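PDB 1ZZM: putative deoxyribonuclease yjjV from Escherichia coli, which probably hydrolyses ester bonds as a TatD-type metal-dependent hydrolase, with two divalent metal cations bound per subunit. Local coordinates for residues F12-F17 with F46-A51; E118-A123 with H148-T153; T183-R186 with T190-V193. One frame throughout, in Å; residues are numbered along the deposited sequence.

Contact 1 of 3, residues F12-F17 with F46-A51; sequences FDFPPF and FARVLA
Asp13 and Arg48 form a salt bridge through a single carboxylate oxygen. Arg48 NE donates to Asp13 OD2 at 2.8 Å, with an N-H...O angle of 150°. The bond comes to the anti side of that oxygen, and the oxygen lies close to the guanidinium plane. Arg48 NH2 adds a second, weak bond to the same Asp13 OD2 at 3.2 Å. The two flat groups stand nearly perpendicular, so this is not a coplanar, two-oxygen pairing. Arg48 NH2 also sits 3.4 Å above the plane of the Phe14 ring, over its centre. Arg48 CZ is 4.8 Å from the Phe14 centroid, close to the ring normal, which makes a cation-pi contact. The guanidinium stands on edge to the ring, with the planes 85° apart. One nitrogen thus meets both a carboxylate and a ring face. The carbonyl oxygen Asp13 O lies over one face of the guanidinium.

Behind this, Val49 CG2 packs 3.5 Å from Asp13 OD2 and borders the carboxylate on the helix side. Arg48 CG lies between its own backbone N and carbonyl carbon (chi1 75°), and the chain then runs extended to NE. This carries the charged end from helix 46-55 across to the loop. Further out, Val38 of strand 33-39 touches both Asp13 and Val49.

The loop follows strand 5-7 and the metal ligands His9 and His11, the HxH motif of TatD-type enzymes. Phe14 belongs to a pocket that includes His11 and holds a polyethylene glycol molecule, probably from the crystallisation liquor. The bridge thus ties the first beta-alpha loop of the TIM-barrel-type fold to helix 46-55, at the rim of the metal site.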
# COMPACT_ATOMS: atom_id res chain seq x y z
N PHE A 12 8.34 3.01 -6.15
CA PHE A 12 9.67 3.60 -6.31
C PHE A 12 10.52 3.06 -7.46
O PHE A 12 11.61 3.59 -7.70
CB PHE A 12 10.41 3.40 -5.00
CG PHE A 12 11.52 4.39 -4.76
CD1 PHE A 12 11.23 5.69 -4.40
CD2 PHE A 12 12.86 3.99 -4.86
CE1 PHE A 12 12.26 6.61 -4.14
CE2 PHE A 12 13.90 4.90 -4.60
CZ PHE A 12 13.60 6.21 -4.24
N ASP A 13 10.05 2.03 -8.16
CA ASP A 13 10.78 1.47 -9.29
C ASP A 13 10.32 2.10 -10.61
O ASP A 13 10.82 1.76 -11.68
CB ASP A 13 10.62 -0.06 -9.36
CG ASP A 13 9.16 -0.51 -9.38
OD1 ASP A 13 8.34 0.04 -8.61
OD2 ASP A 13 8.87 -1.43 -10.16
N PHE A 14 9.36 3.01 -10.52
CA PHE A 14 8.88 3.72 -11.71
C PHE A 14 9.42 5.15 -11.73
O PHE A 14 9.94 5.65 -10.73
CB PHE A 14 7.36 3.83 -11.69
CG PHE A 14 6.64 2.56 -12.04
CD1 PHE A 14 6.51 1.51 -11.12
CD2 PHE A 14 6.09 2.40 -13.32
CE1 PHE A 14 5.84 0.31 -11.47
CE2 PHE A 14 5.43 1.22 -13.67
CZ PHE A 14 5.30 0.17 -12.75
N PRO A 15 9.24 5.86 -12.87
CA PRO A 15 9.68 7.25 -13.01
C PRO A 15 8.80 8.08 -12.07
O PRO A 15 7.62 7.78 -11.90
CB PRO A 15 9.35 7.59 -14.49
CG PRO A 15 9.31 6.24 -15.18
CD PRO A 15 8.65 5.35 -14.13
N PRO A 16 9.30 9.20 -11.54
CA PRO A 16 10.61 9.84 -11.70
C PRO A 16 11.73 9.31 -10.80
O PRO A 16 12.85 9.84 -10.84
CB PRO A 16 10.30 11.30 -11.40
CG PRO A 16 9.37 11.18 -10.24
CD PRO A 16 8.43 10.01 -10.67
N PHE A 17 11.47 8.26 -10.02
CA PHE A 17 12.48 7.76 -9.09
C PHE A 17 13.54 6.85 -9.69
O PHE A 17 14.69 6.78 -9.21
CB PHE A 17 11.78 7.04 -7.91
CG PHE A 17 10.53 7.72 -7.47
CD1 PHE A 17 10.58 8.98 -6.88
CD2 PHE A 17 9.28 7.15 -7.74
CE1 PHE A 17 9.41 9.67 -6.56
CE2 PHE A 17 8.10 7.83 -7.42
CZ PHE A 17 8.16 9.09 -6.84
N PHE A 46 9.60 -7.96 -10.81
CA PHE A 46 10.07 -8.54 -9.53
C PHE A 46 11.57 -8.32 -9.27
O PHE A 46 11.98 -7.97 -8.16
CB PHE A 46 9.78 -10.05 -9.45
CG PHE A 46 8.32 -10.40 -9.33
CD1 PHE A 46 7.36 -9.39 -9.16
CD2 PHE A 46 7.90 -11.72 -9.36
CE1 PHE A 46 6.00 -9.71 -9.03
CE2 PHE A 46 6.54 -12.06 -9.22
CZ PHE A 46 5.59 -11.04 -9.06
N ALA A 47 12.39 -8.54 -10.29
CA ALA A 47 13.82 -8.36 -10.13
C ALA A 47 14.21 -6.96 -9.71
O ALA A 47 15.00 -6.80 -8.81
CB ALA A 47 14.55 -8.73 -11.44
N ARG A 48 13.67 -5.94 -10.37
CA ARG A 48 14.03 -4.58 -10.02
C ARG A 48 13.52 -4.13 -8.63
O ARG A 48 14.16 -3.31 -7.96
CB ARG A 48 13.56 -3.63 -11.12
CG ARG A 48 12.07 -3.33 -11.16
CD ARG A 48 11.77 -2.50 -12.44
NE ARG A 48 10.44 -1.91 -12.41
CZ ARG A 48 9.93 -1.17 -13.39
NH1 ARG A 48 10.64 -0.94 -14.49
NH2 ARG A 48 8.74 -0.60 -13.25
N VAL A 49 12.38 -4.67 -8.19
CA VAL A 49 11.85 -4.32 -6.88
C VAL A 49 12.71 -5.04 -5.83
O VAL A 49 13.08 -4.44 -4.82
CB VAL A 49 10.35 -4.72 -6.77
CG1 VAL A 49 9.81 -4.60 -5.29
CG2 VAL A 49 9.55 -3.79 -7.67
N LEU A 50 13.07 -6.29 -6.09
CA LEU A 50 13.91 -7.02 -5.14
C LEU A 50 15.27 -6.34 -5.06
O LEU A 50 15.84 -6.23 -3.98
CB LEU A 50 14.10 -8.48 -5.57
CG LEU A 50 12.90 -9.43 -5.39
CD1 LEU A 50 13.37 -10.87 -5.57
CD2 LEU A 50 12.30 -9.30 -4.00
N ALA A 51 15.80 -5.88 -6.20
CA ALA A 51 17.12 -5.21 -6.19
C ALA A 51 17.05 -3.94 -5.36
O ALA A 51 17.98 -3.64 -4.63
CB ALA A 51 17.57 -4.87 -7.62

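Contact 2 of 3, residues E118-A123 with H148-T153; sequences EQLKLA and HDLPRT. With ZN (zinc ion), chain D.
Leu120 overlaps two neighbours, one with each methyl: CD1 meets His148 and CD2 meets Leu150. Its CD1 approaches the imidazole obliquely, with Leu120 CD1 4.0 Å from His148 CD2. Its CD2 meets the forked end of Leu150: Leu120 CD2 is 3.6 Å from Leu150 CD2 and 4.1 Å from Leu150 CD1. The two leucines cross at about a right angle. Ala123, one turn further along helix 109-125, adds its methyl, with Ala123 CB 4.0 Å from Leu150 CD2. Leu150 CD2 is thus touched by two side chains of the same helix face. Leu120 CG is anti to its carbonyl carbon (chi1 -73°), which sets CD1 towards the imidazole and CD2 towards Leu150.

Beneath these contacts, Val130 of strand 130-135 touches Leu120, Ala123 and Leu150, and Ile98 of strand 95-101 packs on Leu120. The three apolar side chains are therefore buried between helix 109-125, the sheet and the loop that follows helix 138-148. Asp149 leaves that helix with positive phi. A type I turn follows from Leu150 to Thr153, closed by Thr153 N to Leu150 O at 3.1 Å, and the chain then enters strand 154-156.

His148 binds a zinc ion through NE2 at 2.0 Å. Asp117, next to Glu118 on helix 109-125, and His144, one turn before His148, are the other protein ligands. The metal therefore bridges the two helices. This zinc is distinct from the active-site pair, whose ligands Glu97 and His133 lie about 11 Å from Leu120 between side chains. The contact joins neighbouring beta-alpha units by apolar packing inside and by metal coordination at the outer end, where the bound zinc probably lends the imidazole a fixed rotation.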
# COMPACT_ATOMS: atom_id res chain seq x y z
N GLU A 118 -5.64 -16.61 -5.91
CA GLU A 118 -4.42 -17.39 -6.07
C GLU A 118 -3.31 -16.76 -5.23
O GLU A 118 -2.48 -17.45 -4.63
CB GLU A 118 -3.96 -17.43 -7.54
CG GLU A 118 -4.78 -18.38 -8.43
CD GLU A 118 -4.84 -19.81 -7.88
OE1 GLU A 118 -3.77 -20.42 -7.64
OE2 GLU A 118 -5.96 -20.30 -7.66
N GLN A 119 -3.29 -15.43 -5.18
CA GLN A 119 -2.25 -14.75 -4.43
C GLN A 119 -2.55 -14.74 -2.95
O GLN A 119 -1.63 -14.76 -2.13
CB GLN A 119 -2.08 -13.34 -4.98
CG GLN A 119 -1.56 -13.42 -6.39
CD GLN A 119 -1.38 -12.08 -7.02
OE1 GLN A 119 -2.34 -11.47 -7.53
NE2 GLN A 119 -0.18 -11.58 -6.96
N LEU A 120 -3.83 -14.74 -2.60
CA LEU A 120 -4.19 -14.80 -1.19
C LEU A 120 -3.74 -16.16 -0.66
O LEU A 120 -3.31 -16.28 0.48
CB LEU A 120 -5.71 -14.58 -1.00
CG LEU A 120 -6.19 -13.13 -1.22
CD1 LEU A 120 -7.68 -13.04 -0.94
CD2 LEU A 120 -5.43 -12.14 -0.31
N LYS A 121 -3.83 -17.20 -1.50
CA LYS A 121 -3.39 -18.51 -1.06
C LYS A 121 -1.87 -18.50 -0.80
O LYS A 121 -1.41 -19.12 0.15
CB LYS A 121 -3.72 -19.60 -2.10
CG LYS A 121 -5.19 -19.92 -2.22
CD LYS A 121 -5.41 -21.12 -3.14
CE LYS A 121 -6.76 -21.77 -2.87
NZ LYS A 121 -7.94 -20.99 -3.38
N LEU A 122 -1.11 -17.78 -1.63
CA LEU A 122 0.33 -17.70 -1.45
C LEU A 122 0.71 -16.95 -0.17
O LEU A 122 1.63 -17.35 0.54
CB LEU A 122 1.02 -17.06 -2.65
CG LEU A 122 1.08 -17.98 -3.86
CD1 LEU A 122 1.54 -17.25 -5.13
CD2 LEU A 122 2.04 -19.13 -3.52
N ALA A 123 -0.02 -15.88 0.12
CA ALA A 123 0.26 -15.11 1.33
C ALA A 123 0.02 -16.03 2.52
O ALA A 123 0.78 -15.98 3.49
CB ALA A 123 -0.63 -13.87 1.40
N HIS A 148 -11.37 -16.05 3.03
CA HIS A 148 -10.08 -16.69 3.05
C HIS A 148 -9.28 -16.57 4.33
O HIS A 148 -8.31 -17.28 4.51
CB HIS A 148 -9.34 -16.28 1.79
CG HIS A 148 -10.16 -16.54 0.56
ND1 HIS A 148 -10.69 -17.79 0.29
CD2 HIS A 148 -10.64 -15.71 -0.39
CE1 HIS A 148 -11.47 -17.71 -0.77
NE2 HIS A 148 -11.46 -16.46 -1.20
N ASP A 149 -9.71 -15.67 5.22
CA ASP A 149 -9.15 -15.54 6.56
C ASP A 149 -7.63 -15.67 6.64
O ASP A 149 -7.09 -16.68 7.12
CB ASP A 149 -9.85 -16.61 7.42
CG ASP A 149 -9.45 -16.56 8.86
OD1 ASP A 149 -9.14 -15.47 9.41
OD2 ASP A 149 -9.45 -17.65 9.46
N LEU A 150 -6.94 -14.65 6.18
CA LEU A 150 -5.48 -14.65 6.21
C LEU A 150 -5.05 -14.27 7.62
O LEU A 150 -5.41 -13.20 8.10
CB LEU A 150 -4.91 -13.61 5.23
CG LEU A 150 -5.03 -13.93 3.74
CD1 LEU A 150 -6.48 -13.85 3.32
CD2 LEU A 150 -4.16 -12.95 2.93
N PRO A 151 -4.26 -15.13 8.29
CA PRO A 151 -3.79 -14.85 9.65
C PRO A 151 -3.07 -13.49 9.78
O PRO A 151 -3.20 -12.81 10.79
CB PRO A 151 -2.83 -16.00 9.92
CG PRO A 151 -3.40 -17.10 9.16
CD PRO A 151 -3.79 -16.45 7.84
N ARG A 152 -2.30 -13.11 8.76
CA ARG A 152 -1.55 -11.85 8.85
C ARG A 152 -2.23 -10.64 8.27
O ARG A 152 -1.66 -9.55 8.28
CB ARG A 152 -0.21 -12.01 8.15
CG ARG A 152 0.60 -13.15 8.67
CD ARG A 152 1.11 -12.84 10.07
NE ARG A 152 2.01 -13.91 10.48
CZ ARG A 152 2.79 -13.88 11.56
NH1 ARG A 152 2.78 -12.83 12.38
NH2 ARG A 152 3.57 -14.92 11.82
N THR A 153 -3.46 -10.84 7.81
CA THR A 153 -4.26 -9.83 7.14
C THR A 153 -3.44 -8.92 6.22
O THR A 153 -2.76 -9.44 5.34
CB THR A 153 -5.15 -9.01 8.14
OG1 THR A 153 -4.34 -8.25 9.04
CG2 THR A 153 -6.07 -10.00 8.92
ZN ZN D . -12.21 -15.63 -2.87

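Contact 3 of 3, residues T183-R186 with T190-V193; sequences TYPR and TRDV
Arg191 NH1 donates a hydrogen bond to the carbonyl oxygen of Ile182, just before residues 183-186. That bond fixes the end of a side chain whose middle lies along Pro185. Arg191 CD sits 3.3 Å from Pro185 CA. Arg191 NE is 3.5 Å from Pro185 CB. The two side chains lie side by side and point the same way, with Pro185 CD over one face of the guanidinium. The arginine chain bends at its third torsion (chi3 54°), which folds the guanidinium back from Pro185, so that NH1 can reach the Ile182 carbonyl.

The segments belong to one beta-alpha unit of the TIM-barrel-type fold: residues 183-186 lie in the loop after strand 175-178, and Arg191 is in the first turn of helix 190-196. An alanine here removes the chain that packs along Pro185 CA and CB, and is likely to leave the Ile182 carbonyl without this donor. Tyr184 turns away from the helix, and its OH bonds to Pro212 O. Arg191 also touches Val232 and Leu236 of helix 226-236.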
# COMPACT_ATOMS: atom_id res chain seq x y z
N THR A 183 -6.56 14.97 1.27
CA THR A 183 -6.25 16.38 1.07
C THR A 183 -7.26 17.09 0.18
O THR A 183 -7.13 18.29 -0.07
CB THR A 183 -4.85 16.62 0.45
OG1 THR A 183 -4.81 16.09 -0.87
CG2 THR A 183 -3.77 15.98 1.30
N TYR A 184 -8.27 16.34 -0.27
CA TYR A 184 -9.33 16.84 -1.14
C TYR A 184 -10.70 16.80 -0.44
O TYR A 184 -11.52 15.93 -0.73
CB TYR A 184 -9.42 15.97 -2.40
CG TYR A 184 -8.19 16.02 -3.29
CD1 TYR A 184 -8.03 17.04 -4.22
CD2 TYR A 184 -7.22 15.02 -3.24
CE1 TYR A 184 -6.95 17.06 -5.09
CE2 TYR A 184 -6.11 15.04 -4.10
CZ TYR A 184 -6.00 16.07 -5.03
OH TYR A 184 -4.98 16.10 -5.94
N PRO A 185 -10.99 17.76 0.45
CA PRO A 185 -12.30 17.70 1.12
C PRO A 185 -13.56 17.71 0.25
O PRO A 185 -14.62 17.18 0.65
CB PRO A 185 -12.25 18.87 2.11
CG PRO A 185 -11.29 19.82 1.48
CD PRO A 185 -10.22 18.95 0.85
N ARG A 186 -13.46 18.26 -0.94
CA ARG A 186 -14.63 18.33 -1.79
C ARG A 186 -14.78 17.14 -2.73
O ARG A 186 -15.77 17.03 -3.44
CB ARG A 186 -14.59 19.64 -2.60
CG ARG A 186 -14.43 20.90 -1.72
CD ARG A 186 -14.12 22.16 -2.56
NE ARG A 186 -15.19 22.51 -3.49
CZ ARG A 186 -15.20 23.60 -4.25
NH1 ARG A 186 -14.18 24.45 -4.21
NH2 ARG A 186 -16.23 23.83 -5.06
N THR A 190 -14.17 10.83 2.52
CA THR A 190 -13.15 9.99 3.12
C THR A 190 -12.48 10.64 4.34
O THR A 190 -12.07 9.94 5.29
CB THR A 190 -12.12 9.55 2.07
OG1 THR A 190 -12.78 8.80 1.06
CG2 THR A 190 -11.04 8.64 2.71
N ARG A 191 -12.38 11.96 4.36
CA ARG A 191 -11.76 12.62 5.51
C ARG A 191 -12.56 12.32 6.77
O ARG A 191 -11.98 12.10 7.84
CB ARG A 191 -11.67 14.14 5.31
CG ARG A 191 -10.74 14.56 4.17
CD ARG A 191 -11.03 16.00 3.70
NE ARG A 191 -11.00 17.00 4.77
CZ ARG A 191 -9.90 17.54 5.29
NH1 ARG A 191 -8.71 17.19 4.85
NH2 ARG A 191 -9.98 18.47 6.24
N ASP A 192 -13.89 12.28 6.66
CA ASP A 192 -14.73 12.01 7.81
C ASP A 192 -14.54 10.57 8.29
O ASP A 192 -14.61 10.30 9.49
CB ASP A 192 -16.21 12.25 7.49
CG ASP A 192 -16.53 13.72 7.35
OD1 ASP A 192 -15.87 14.55 8.04
OD2 ASP A 192 -17.46 14.06 6.58
N VAL A 193 -14.30 9.65 7.35
CA VAL A 193 -14.09 8.23 7.71
C VAL A 193 -12.79 8.12 8.46
O VAL A 193 -12.73 7.56 9.57
CB VAL A 193 -14.00 7.34 6.42
CG1 VAL A 193 -13.57 5.88 6.79
CG2 VAL A 193 -15.30 7.33 5.72

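The three contacts follow one another along the chain, and none touches another. Contacts 1 and 2 are nearest, with about 6 Å between closest atoms and about 25 Å between centres. Contact 3 lies across the chain's centre from contact 1, with centres about 30 Å apart; its centre is about 30 Å from that of contact 2. Contact 1 is closest to the active site: the Phe14 side chain is about 8 Å from a zinc ion and about 4 Å from a bound polyethylene glycol, probably from crystallisation. In contact 3, the side chain of Tyr184 is about 11 Å from that of the metal ligand Asp207. Contact 2 has its own zinc, bound away from the metal pair.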